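Local coordinates for RIM-binding protein, isoform F (PDB 6Q9M) that probably helps couple synaptic vesicle recruitment to release sites at the active zone, as the central fibronectin type III array of a presynaptic scaffold, at residues A[78-81]-A[85-88]; A[116-121]-A[199-204]; A[215-220]-A[224-229]. All coordinates share one frame; numbering follows the deposited sequence.

In the fold
The three contacts follow one another along an all-beta, multidomain chain and do not touch. Contacts 1 and 3 each join chain pieces close in sequence, contact 3 by backbone hydrogen bonds alone, contact 1 by backbone bonds mixed with side-chain hydroxyl acceptors; contact 2 brings together strands 118-123 and 198-202, distant in sequence, with no hydrogen bond between its segments. Contacts 1 and 2 are largely buried: the first ties a loop to strand 73-81, the second packs apolar side chains between two sheets. Contact 3 is a surface hairpin on strands 215-219 and 225-231, with several exposed side chains and a regular antiparallel ladder. Contacts 1 and 3 lie farthest apart, their centres about 44 Å from each other.

Contact 1: residues A[78-81]-A[85-88]; sequences RSVT and QTSR
S79 and S87 meet through a pair of bonds: S79 uses its backbone N and O, S87 its backbone N and its hydroxyl OG. S87 N donates a hydrogen bond to S79 O at 3.2 Å, in the carbonyl plane and on a lone pair, while S79 N binds S87 OG at 2.9 Å in place of a backbone carbonyl. The S87 hydroxyl gets there because chi1 of 57° sets OG between its own backbone N and carbonyl carbon. T81 N continues the attachment with a 2.8 Å bond to Q85 O, met close to the line of the C=O bond. Each carbonyl also takes a CA-H: T86 CA lies 3.0 Å from S79 O, and V80 CA 3.4 Å from Q85 O. Beside these bonds, V80 and T86 run side by side in the same direction, with CG2 of V80 3.8 Å from CG2 of T86. R78 adds its aliphatic part, CD coming to 3.2 Å from S87 O. Its guanidinium reaches further, to a salt bridge with D89 and a cation-pi contact with Y45. In the second shell, strand 39-46 bonds through its backbone to R78 and V80, and S79 OG is bonded to P9 O. Putting an alanine at S87 would probably leave S79 N without its acceptor, with only the S87 N to S79 O bond left between these two residues. By lending a serine hydroxyl to S79 N, 85-88 is held on strand 73-81 by a few bonds around one bridge, V80 with T86, without becoming a regular strand partner.

Contact 2: residues A[116-121]-A[199-204]; sequences SSAVIS and ADFRTL
F201 supplies the apolar contact, its ring reaching across to A118 and I120. The A118 methyl sits by the far end of the ring, with CB 3.7 Å from F201 CZ and equally near CE2, approaching obliquely. I120 comes in at another ring atom, its CD1 lying 4.2 Å from F201 CE1. The ring stands in this position because chi1 of 74° sets CG between the backbone N and carbonyl carbon of F201. Its other neighbours are apolar too: A110, I113, I152, L155 and V163 all touch it, and I152 and V163 also meet I120. Close to the sheet ends, T203 CG2 makes only a loose approach to S116 N, at 4.5 Å.

No hydrogen bond joins the two segments; their polar groups have partners outside them. T203 OG1 is bonded to A156 O and T159 N, which keeps that hydroxyl satisfied beside the apolar cluster, and S116 N turns to T114 OG1. Residues alternate along strand 118-121: A118 CB is directed at the facing strand and I120 brings its CD1 end there, whereas V119 meets S111 and T151, and S121 OG reaches R149. On the facing strand, D200 makes a salt bridge with R162.

Backbone bonding runs within each sheet: strand 118-123 pairs with 106-111 and 149-152, and strand 198-202 lies at the edge of the four-stranded sheet beside 160-167. Side chains from a three-stranded and a four-stranded antiparallel sheet thus pack against each other, as in the beta sandwich of a fibronectin type III domain, F201 belonging to its last strand.

Contact 3: residues A[215-220]-A[224-229]; sequences IQLEAG and GTILVT
E218 and L227 face each other through flat peptide groups, E218 N standing above the carbonyl plane of L227 O, 38° out of it, at 3.1 Å. The return bond, L227 N to E218 O, is modelled implausibly short at 2.5 Å, which leaves its geometry doubtful. Q216 and T229 form the next hydrogen-bonded pair, each N 3.0 Å from the other's O, with the donors tilted off the carbonyl planes. Beside these bonds, V228 CA lies 3.4 Å from Q216 O, as a CA-H donor, and L217 CA points likewise at L227 O. This is a beta hairpin of strands 215-219 and 225-229, antiparallel at 159°, in the immunoglobulin-like region of the protein; strand 264-268 continues the sheet beyond 225-231.

One face of the ladder carries Q216, E218, L227 and T229, where Q216 CB comes near T229 OG1 and the two side chains cross at a slant. The other carries L217 and V228; there L217 CD2 touches I226 CG2 at 4.2 Å, and L217 CD1 reaches V228 CB at 4.3 Å. Near the turn, A219 and I226 diverge, and G220 N rises above the plane of T225 O, 2.8 Å away. T225 OG1 lies 3.6 Å from G220 CA and bonds to Q222 O within the turn.

Contact 1: residues A[78-81]-A[85-88]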
ATOM      1  N   ARG A  78     -16.743  -2.990   4.795  1.00 50.82           N
ATOM      2  CA  ARG A  78     -15.895  -4.062   5.283  1.00 47.77           C
ATOM      3  C   ARG A  78     -16.747  -5.216   5.766  1.00 59.07           C
ATOM      4  O   ARG A  78     -17.740  -5.011   6.477  1.00 58.09           O
ATOM      5  CB  ARG A  78     -15.012  -3.585   6.432  1.00 45.16           C
ATOM      6  CG  ARG A  78     -14.000  -2.540   6.040  1.00 45.04           C
ATOM      7  CD  ARG A  78     -12.945  -2.380   7.111  1.00 47.47           C
ATOM      8  NE  ARG A  78     -12.519  -0.993   7.173  1.00 61.71           N
ATOM      9  CZ  ARG A  78     -11.630  -0.511   8.032  1.00 68.02           C
ATOM     10  NH1 ARG A  78     -11.053  -1.318   8.917  1.00 72.34           N
ATOM     11  NH2 ARG A  78     -11.322   0.781   7.995  1.00 61.06           N
ATOM     12  N   SER A  79     -16.343  -6.424   5.376  1.00 58.20           N
ATOM     13  CA  SER A  79     -16.909  -7.641   5.928  1.00 54.95           C
ATOM     14  C   SER A  79     -16.363  -7.846   7.328  1.00 61.62           C
ATOM     15  O   SER A  79     -15.168  -7.678   7.567  1.00 64.26           O
ATOM     16  CB  SER A  79     -16.538  -8.845   5.061  1.00 56.40           C
ATOM     17  OG  SER A  79     -17.227  -8.850   3.827  1.00 58.86           O
ATOM     18  N   VAL A  80     -17.224  -8.254   8.249  1.00 62.91           N
ATOM     19  CA  VAL A  80     -16.812  -8.566   9.611  1.00 64.44           C
ATOM     20  C   VAL A  80     -17.177 -10.014   9.885  1.00 72.34           C
ATOM     21  O   VAL A  80     -18.303 -10.435   9.594  1.00 74.59           O
ATOM     22  CB  VAL A  80     -17.465  -7.632  10.644  1.00 64.74           C
ATOM     23  CG1 VAL A  80     -16.914  -7.926  12.022  1.00 73.62           C
ATOM     24  CG2 VAL A  80     -17.209  -6.171  10.280  1.00 59.67           C
ATOM     25  N   THR A  81     -16.208 -10.783  10.380  1.00 70.82           N
ATOM     26  CA  THR A  81     -16.436 -12.171  10.745  1.00 66.82           C
ATOM     27  C   THR A  81     -16.870 -12.234  12.212  1.00 87.23           C
ATOM     28  O   THR A  81     -16.894 -11.225  12.919  1.00 84.98           O
ATOM     29  CB  THR A  81     -15.182 -13.004  10.493  1.00 75.94           C
ATOM     30  OG1 THR A  81     -14.174 -12.622  11.430  1.00 78.29           O
ATOM     31  CG2 THR A  81     -14.652 -12.772   9.081  1.00 65.46           C
ATOM     32  N   GLN A  85     -12.617 -10.322  12.660  1.00 80.06           N
ATOM     33  CA  GLN A  85     -11.694 -10.020  11.575  1.00 79.49           C
ATOM     34  C   GLN A  85     -12.447  -9.372  10.413  1.00 77.70           C
ATOM     35  O   GLN A  85     -13.622  -9.657  10.171  1.00 85.65           O
ATOM     36  CB  GLN A  85     -11.020 -11.302  11.081  1.00 83.04           C
ATOM     37  CG  GLN A  85      -9.730 -11.681  11.787  1.00 97.32           C
ATOM     38  CD  GLN A  85      -9.019 -12.850  11.104  1.00113.26           C
ATOM     39  OE1 GLN A  85      -9.531 -13.973  11.078  1.00120.77           O
ATOM     40  NE2 GLN A  85      -7.833 -12.591  10.552  1.00114.06           N
ATOM     41  N   THR A  86     -11.764  -8.484   9.694  1.00 76.84           N
ATOM     42  CA  THR A  86     -12.406  -7.682   8.658  1.00 73.64           C
ATOM     43  C   THR A  86     -11.624  -7.758   7.351  1.00 69.04           C
ATOM     44  O   THR A  86     -10.458  -8.156   7.322  1.00 69.26           O
ATOM     45  CB  THR A  86     -12.558  -6.203   9.059  1.00 72.23           C
ATOM     46  OG1 THR A  86     -11.266  -5.626   9.279  1.00 77.21           O
ATOM     47  CG2 THR A  86     -13.399  -6.056  10.324  1.00 78.05           C
ATOM     48  N   SER A  87     -12.292  -7.373   6.267  1.00 66.18           N
ATOM     49  CA  SER A  87     -11.645  -7.127   4.988  1.00 58.02           C
ATOM     50  C   SER A  87     -11.133  -5.684   4.938  1.00 52.14           C
ATOM     51  O   SER A  87     -11.485  -4.846   5.774  1.00 53.84           O
ATOM     52  CB  SER A  87     -12.608  -7.393   3.832  1.00 52.34           C
ATOM     53  OG  SER A  87     -13.775  -6.597   3.967  1.00 56.62           O
ATOM     54  N   ARG A  88     -10.301  -5.395   3.937  1.00 46.88           N
ATOM     55  CA  ARG A  88      -9.685  -4.079   3.808  1.00 45.35           C
ATOM     56  C   ARG A  88     -10.563  -3.142   2.993  1.00 47.32           C
ATOM     57  O   ARG A  88     -11.346  -3.571   2.143  1.00 57.19           O
ATOM     58  CB  ARG A  88      -8.313  -4.185   3.160  1.00 45.20           C
ATOM     59  CG  ARG A  88      -7.411  -5.181   3.850  1.00 58.14           C
ATOM     60  CD  ARG A  88      -5.967  -4.974   3.468  1.00 66.76           C
ATOM     61  NE  ARG A  88      -5.103  -5.984   4.070  1.00 77.23           N
ATOM     62  CZ  ARG A  88      -4.385  -5.791   5.172  1.00 82.62           C
ATOM     63  NH1 ARG A  88      -4.427  -4.615   5.789  1.00 79.28           N
ATOM     64  NH2 ARG A  88      -3.619  -6.771   5.649  1.00 85.42           N
TER

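Contact 2: residues A[116-121]-A[199-204]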
ATOM      1  N   SER A 116      13.885 -10.533  -8.108  1.00 61.18           N
ATOM      2  CA  SER A 116      13.156 -10.814  -9.333  1.00 57.07           C
ATOM      3  C   SER A 116      11.662 -10.528  -9.246  1.00 56.42           C
ATOM      4  O   SER A 116      10.938 -10.836 -10.204  1.00 52.83           O
ATOM      5  CB  SER A 116      13.347 -12.271  -9.726  1.00 53.20           C
ATOM      6  OG  SER A 116      12.640 -13.073  -8.810  1.00 62.72           O
ATOM      7  N   SER A 117      11.173  -9.960  -8.148  1.00 57.08           N
ATOM      8  CA  SER A 117       9.733  -9.847  -7.973  1.00 56.02           C
ATOM      9  C   SER A 117       9.415  -8.801  -6.913  1.00 55.26           C
ATOM     10  O   SER A 117      10.277  -8.386  -6.140  1.00 57.49           O
ATOM     11  CB  SER A 117       9.130 -11.193  -7.587  1.00 58.15           C
ATOM     12  OG  SER A 117       9.499 -11.521  -6.257  1.00 63.94           O
ATOM     13  N   ALA A 118       8.142  -8.409  -6.871  1.00 48.40           N
ATOM     14  CA  ALA A 118       7.648  -7.455  -5.887  1.00 54.84           C
ATOM     15  C   ALA A 118       6.137  -7.603  -5.792  1.00 56.47           C
ATOM     16  O   ALA A 118       5.481  -8.018  -6.751  1.00 61.55           O
ATOM     17  CB  ALA A 118       8.027  -6.010  -6.254  1.00 45.93           C
ATOM     18  N   VAL A 119       5.591  -7.303  -4.621  1.00 53.32           N
ATOM     19  CA  VAL A 119       4.144  -7.237  -4.443  1.00 51.73           C
ATOM     20  C   VAL A 119       3.730  -5.782  -4.617  1.00 51.44           C
ATOM     21  O   VAL A 119       4.262  -4.890  -3.944  1.00 54.90           O
ATOM     22  CB  VAL A 119       3.710  -7.799  -3.076  1.00 50.95           C
ATOM     23  CG1 VAL A 119       2.273  -7.350  -2.701  1.00 44.13           C
ATOM     24  CG2 VAL A 119       3.794  -9.321  -3.087  1.00 55.10           C
ATOM     25  N   ILE A 120       2.797  -5.546  -5.534  1.00 47.17           N
ATOM     26  CA  ILE A 120       2.287  -4.218  -5.849  1.00 45.14           C
ATOM     27  C   ILE A 120       0.890  -4.100  -5.265  1.00 51.77           C
ATOM     28  O   ILE A 120       0.011  -4.900  -5.600  1.00 53.26           O
ATOM     29  CB  ILE A 120       2.233  -3.967  -7.368  1.00 47.10           C
ATOM     30  CG1 ILE A 120       3.576  -4.291  -8.047  1.00 42.17           C
ATOM     31  CG2 ILE A 120       1.754  -2.545  -7.645  1.00 43.12           C
ATOM     32  CD1 ILE A 120       4.725  -3.425  -7.596  1.00 39.44           C
ATOM     33  N   SER A 121       0.675  -3.069  -4.448  1.00 53.10           N
ATOM     34  CA  SER A 121      -0.608  -2.729  -3.846  1.00 47.52           C
ATOM     35  C   SER A 121      -1.037  -1.331  -4.286  1.00 51.50           C
ATOM     36  O   SER A 121      -0.207  -0.491  -4.662  1.00 47.00           O
ATOM     37  CB  SER A 121      -0.528  -2.758  -2.317  1.00 43.76           C
ATOM     38  OG  SER A 121      -0.016  -4.002  -1.861  1.00 52.10           O
ATOM     39  N   ALA A 199       4.806   4.013  -8.465  1.00 54.39           N
ATOM     40  CA  ALA A 199       5.779   3.769  -7.411  1.00 55.07           C
ATOM     41  C   ALA A 199       7.121   3.414  -8.032  1.00 58.28           C
ATOM     42  O   ALA A 199       7.183   2.678  -9.019  1.00 66.46           O
ATOM     43  CB  ALA A 199       5.322   2.636  -6.482  1.00 52.67           C
ATOM     44  N   ASP A 200       8.189   3.947  -7.456  1.00 58.63           N
ATOM     45  CA  ASP A 200       9.547   3.621  -7.858  1.00 58.10           C
ATOM     46  C   ASP A 200      10.173   2.720  -6.802  1.00 61.17           C
ATOM     47  O   ASP A 200      10.048   2.986  -5.603  1.00 65.46           O
ATOM     48  CB  ASP A 200      10.401   4.885  -8.026  1.00 59.45           C
ATOM     49  CG  ASP A 200       9.979   5.728  -9.229  1.00 64.23           C
ATOM     50  OD1 ASP A 200       9.505   5.151 -10.248  1.00 62.41           O
ATOM     51  OD2 ASP A 200      10.123   6.972  -9.152  1.00 64.19           O
ATOM     52  N   PHE A 201      10.848   1.661  -7.249  1.00 57.14           N
ATOM     53  CA  PHE A 201      11.558   0.767  -6.343  1.00 59.49           C
ATOM     54  C   PHE A 201      12.691   0.103  -7.113  1.00 53.49           C
ATOM     55  O   PHE A 201      12.773   0.203  -8.339  1.00 56.48           O
ATOM     56  CB  PHE A 201      10.612  -0.282  -5.729  1.00 60.89           C
ATOM     57  CG  PHE A 201      10.190  -1.372  -6.687  1.00 51.84           C
ATOM     58  CD1 PHE A 201       9.071  -1.209  -7.500  1.00 48.34           C
ATOM     59  CD2 PHE A 201      10.898  -2.566  -6.759  1.00 56.65           C
ATOM     60  CE1 PHE A 201       8.675  -2.209  -8.381  1.00 54.13           C
ATOM     61  CE2 PHE A 201      10.510  -3.585  -7.648  1.00 59.45           C
ATOM     62  CZ  PHE A 201       9.402  -3.401  -8.463  1.00 55.16           C
ATOM     63  N   ARG A 202      13.576  -0.572  -6.377  1.00 53.70           N
ATOM     64  CA  ARG A 202      14.704  -1.294  -6.958  1.00 53.14           C
ATOM     65  C   ARG A 202      14.686  -2.744  -6.499  1.00 56.60           C
ATOM     66  O   ARG A 202      14.392  -3.021  -5.332  1.00 63.05           O
ATOM     67  CB  ARG A 202      16.045  -0.670  -6.564  1.00 56.89           C
ATOM     68  CG  ARG A 202      17.226  -1.419  -7.193  1.00 64.70           C
ATOM     69  CD  ARG A 202      18.603  -0.956  -6.722  1.00 80.31           C
ATOM     70  NE  ARG A 202      18.685   0.467  -6.421  1.00 82.10           N
ATOM     71  CZ  ARG A 202      19.295   1.350  -7.203  1.00 87.21           C
ATOM     72  NH1 ARG A 202      19.857   0.946  -8.332  1.00 85.57           N
ATOM     73  NH2 ARG A 202      19.340   2.632  -6.859  1.00 92.81           N
ATOM     74  N   THR A 203      15.000  -3.674  -7.400  1.00 79.54           N
ATOM     75  CA  THR A 203      15.057  -5.058  -6.947  1.00 76.09           C
ATOM     76  C   THR A 203      16.312  -5.291  -6.103  1.00 81.20           C
ATOM     77  O   THR A 203      17.253  -4.497  -6.111  1.00 79.71           O
ATOM     78  CB  THR A 203      14.994  -6.030  -8.125  1.00 81.51           C
ATOM     79  OG1 THR A 203      15.893  -5.627  -9.178  1.00 82.21           O
ATOM     80  CG2 THR A 203      13.570  -6.090  -8.655  1.00 79.19           C
ATOM     81  N   LEU A 204      16.292  -6.370  -5.323  1.00 83.19           N
ATOM     82  CA  LEU A 204      17.437  -6.723  -4.494  1.00 81.83           C
ATOM     83  C   LEU A 204      18.577  -7.257  -5.364  1.00 84.11           C
ATOM     84  O   LEU A 204      18.396  -7.609  -6.533  1.00 79.03           O
ATOM     85  CB  LEU A 204      17.044  -7.752  -3.435  1.00 72.62           C
ATOM     86  CG  LEU A 204      15.903  -7.414  -2.472  1.00 84.47           C
ATOM     87  CD1 LEU A 204      15.677  -8.588  -1.563  1.00 82.30           C
ATOM     88  CD2 LEU A 204      16.183  -6.152  -1.651  1.00 70.24           C
TER

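Contact 3: residues A[215-220]-A[224-229]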
ATOM      1  N   ILE A 215      18.438   6.734   4.335  1.00 90.05           N
ATOM      2  CA  ILE A 215      19.592   7.429   4.881  1.00 85.58           C
ATOM      3  C   ILE A 215      19.219   8.877   5.141  1.00 91.79           C
ATOM      4  O   ILE A 215      18.675   9.562   4.265  1.00 97.72           O
ATOM      5  CB  ILE A 215      20.777   7.339   3.912  1.00 85.40           C
ATOM      6  CG1 ILE A 215      21.068   5.880   3.557  1.00 89.53           C
ATOM      7  CG2 ILE A 215      21.969   8.074   4.490  1.00 80.84           C
ATOM      8  CD1 ILE A 215      20.487   5.468   2.223  1.00 93.35           C
ATOM      9  N   GLN A 216      19.509   9.355   6.347  1.00 92.54           N
ATOM     10  CA  GLN A 216      19.350  10.767   6.654  1.00 97.18           C
ATOM     11  C   GLN A 216      20.542  11.238   7.466  1.00 89.70           C
ATOM     12  O   GLN A 216      21.335  10.443   7.978  1.00 80.85           O
ATOM     13  CB  GLN A 216      18.054  11.053   7.425  1.00100.54           C
ATOM     14  CG  GLN A 216      16.944  10.066   7.168  1.00106.65           C
ATOM     15  CD  GLN A 216      15.736  10.323   8.034  1.00116.94           C
ATOM     16  OE1 GLN A 216      15.786  11.114   8.980  1.00119.73           O
ATOM     17  NE2 GLN A 216      14.635   9.653   7.717  1.00121.79           N
ATOM     18  N   LEU A 217      20.630  12.552   7.622  1.00 93.50           N
ATOM     19  CA  LEU A 217      21.774  13.137   8.293  1.00100.73           C
ATOM     20  C   LEU A 217      21.342  14.413   8.990  1.00101.45           C
ATOM     21  O   LEU A 217      20.493  15.146   8.479  1.00105.41           O
ATOM     22  CB  LEU A 217      22.886  13.424   7.283  1.00105.77           C
ATOM     23  CG  LEU A 217      24.244  13.798   7.856  1.00105.63           C
ATOM     24  CD1 LEU A 217      25.322  13.132   7.030  1.00 98.42           C
ATOM     25  CD2 LEU A 217      24.416  15.311   7.889  1.00109.58           C
ATOM     26  N   GLU A 218      21.912  14.655  10.169  1.00101.62           N
ATOM     27  CA  GLU A 218      21.698  15.899  10.901  1.00102.43           C
ATOM     28  C   GLU A 218      22.856  16.108  11.869  1.00102.40           C
ATOM     29  O   GLU A 218      23.645  15.198  12.135  1.00108.67           O
ATOM     30  CB  GLU A 218      20.353  15.888  11.630  1.00102.06           C
ATOM     31  CG  GLU A 218      20.207  14.783  12.661  1.00100.41           C
ATOM     32  CD  GLU A 218      18.882  14.851  13.394  1.00103.52           C
ATOM     33  OE1 GLU A 218      18.806  15.543  14.430  1.00104.52           O
ATOM     34  OE2 GLU A 218      17.914  14.218  12.925  1.00104.29           O
ATOM     35  N   ALA A 219      22.952  17.327  12.390  1.00105.65           N
ATOM     36  CA  ALA A 219      23.955  17.637  13.401  1.00104.07           C
ATOM     37  C   ALA A 219      23.674  16.881  14.697  1.00 99.16           C
ATOM     38  O   ALA A 219      22.532  16.806  15.156  1.00 96.20           O
ATOM     39  CB  ALA A 219      23.986  19.141  13.676  1.00 98.72           C
ATOM     40  N   GLY A 220      24.736  16.319  15.289  1.00 96.40           N
ATOM     41  CA  GLY A 220      24.626  15.619  16.538  1.00 90.55           C
ATOM     42  C   GLY A 220      24.365  16.564  17.697  1.00 92.94           C
ATOM     43  O   GLY A 220      24.157  17.771  17.513  1.00 91.82           O
ATOM     44  N   GLY A 224      30.404  20.200  15.898  1.00106.61           N
ATOM     45  CA  GLY A 224      31.412  19.395  15.248  1.00109.26           C
ATOM     46  C   GLY A 224      31.104  17.920  15.187  1.00113.79           C
ATOM     47  O   GLY A 224      32.013  17.123  14.940  1.00126.09           O
ATOM     48  N   THR A 225      29.865  17.524  15.444  1.00107.64           N
ATOM     49  CA  THR A 225      29.440  16.141  15.308  1.00104.13           C
ATOM     50  C   THR A 225      28.170  16.085  14.468  1.00103.39           C
ATOM     51  O   THR A 225      27.336  16.990  14.528  1.00111.08           O
ATOM     52  CB  THR A 225      29.197  15.500  16.680  1.00105.87           C
ATOM     53  OG1 THR A 225      28.079  16.132  17.320  1.00103.93           O
ATOM     54  CG2 THR A 225      30.436  15.623  17.567  1.00112.51           C
ATOM     55  N   ILE A 226      28.033  15.037  13.668  1.00103.81           N
ATOM     56  CA  ILE A 226      26.825  14.829  12.883  1.00109.19           C
ATOM     57  C   ILE A 226      26.314  13.424  13.152  1.00105.56           C
ATOM     58  O   ILE A 226      27.090  12.507  13.445  1.00 99.52           O
ATOM     59  CB  ILE A 226      27.042  15.075  11.376  1.00116.18           C
ATOM     60  CG1 ILE A 226      28.393  14.543  10.912  1.00118.54           C
ATOM     61  CG2 ILE A 226      26.925  16.573  11.063  1.00122.98           C
ATOM     62  CD1 ILE A 226      28.432  13.046  10.720  1.00121.04           C
ATOM     63  N   LEU A 227      24.998  13.262  13.072  1.00103.81           N
ATOM     64  CA  LEU A 227      24.362  11.968  13.272  1.00 95.69           C
ATOM     65  C   LEU A 227      23.737  11.485  11.969  1.00 83.53           C
ATOM     66  O   LEU A 227      22.724  12.030  11.515  1.00 81.37           O
ATOM     67  CB  LEU A 227      23.323  12.044  14.385  1.00 96.00           C
ATOM     68  CG  LEU A 227      22.837  10.650  14.778  1.00 95.01           C
ATOM     69  CD1 LEU A 227      23.706  10.086  15.878  1.00 92.76           C
ATOM     70  CD2 LEU A 227      21.380  10.705  15.205  1.00 96.42           C
ATOM     71  N   VAL A 228      24.335  10.458  11.378  1.00 75.46           N
ATOM     72  CA  VAL A 228      23.795   9.803  10.195  1.00 79.97           C
ATOM     73  C   VAL A 228      23.020   8.581  10.661  1.00 79.61           C
ATOM     74  O   VAL A 228      23.465   7.850  11.560  1.00 73.14           O
ATOM     75  CB  VAL A 228      24.909   9.423   9.199  1.00 91.65           C
ATOM     76  CG1 VAL A 228      26.062   8.745   9.920  1.00 98.85           C
ATOM     77  CG2 VAL A 228      24.367   8.530   8.088  1.00 87.47           C
ATOM     78  N   THR A 229      21.836   8.382  10.081  1.00 79.73           N
ATOM     79  CA  THR A 229      20.954   7.276  10.416  1.00 71.52           C
ATOM     80  C   THR A 229      20.536   6.570   9.138  1.00 75.27           C
ATOM     81  O   THR A 229      20.634   7.126   8.039  1.00 77.59           O
ATOM     82  CB  THR A 229      19.704   7.755  11.152  1.00 76.48           C
ATOM     83  OG1 THR A 229      18.878   8.496  10.241  1.00 86.56           O
ATOM     84  CG2 THR A 229      20.085   8.646  12.327  1.00 68.72           C
TER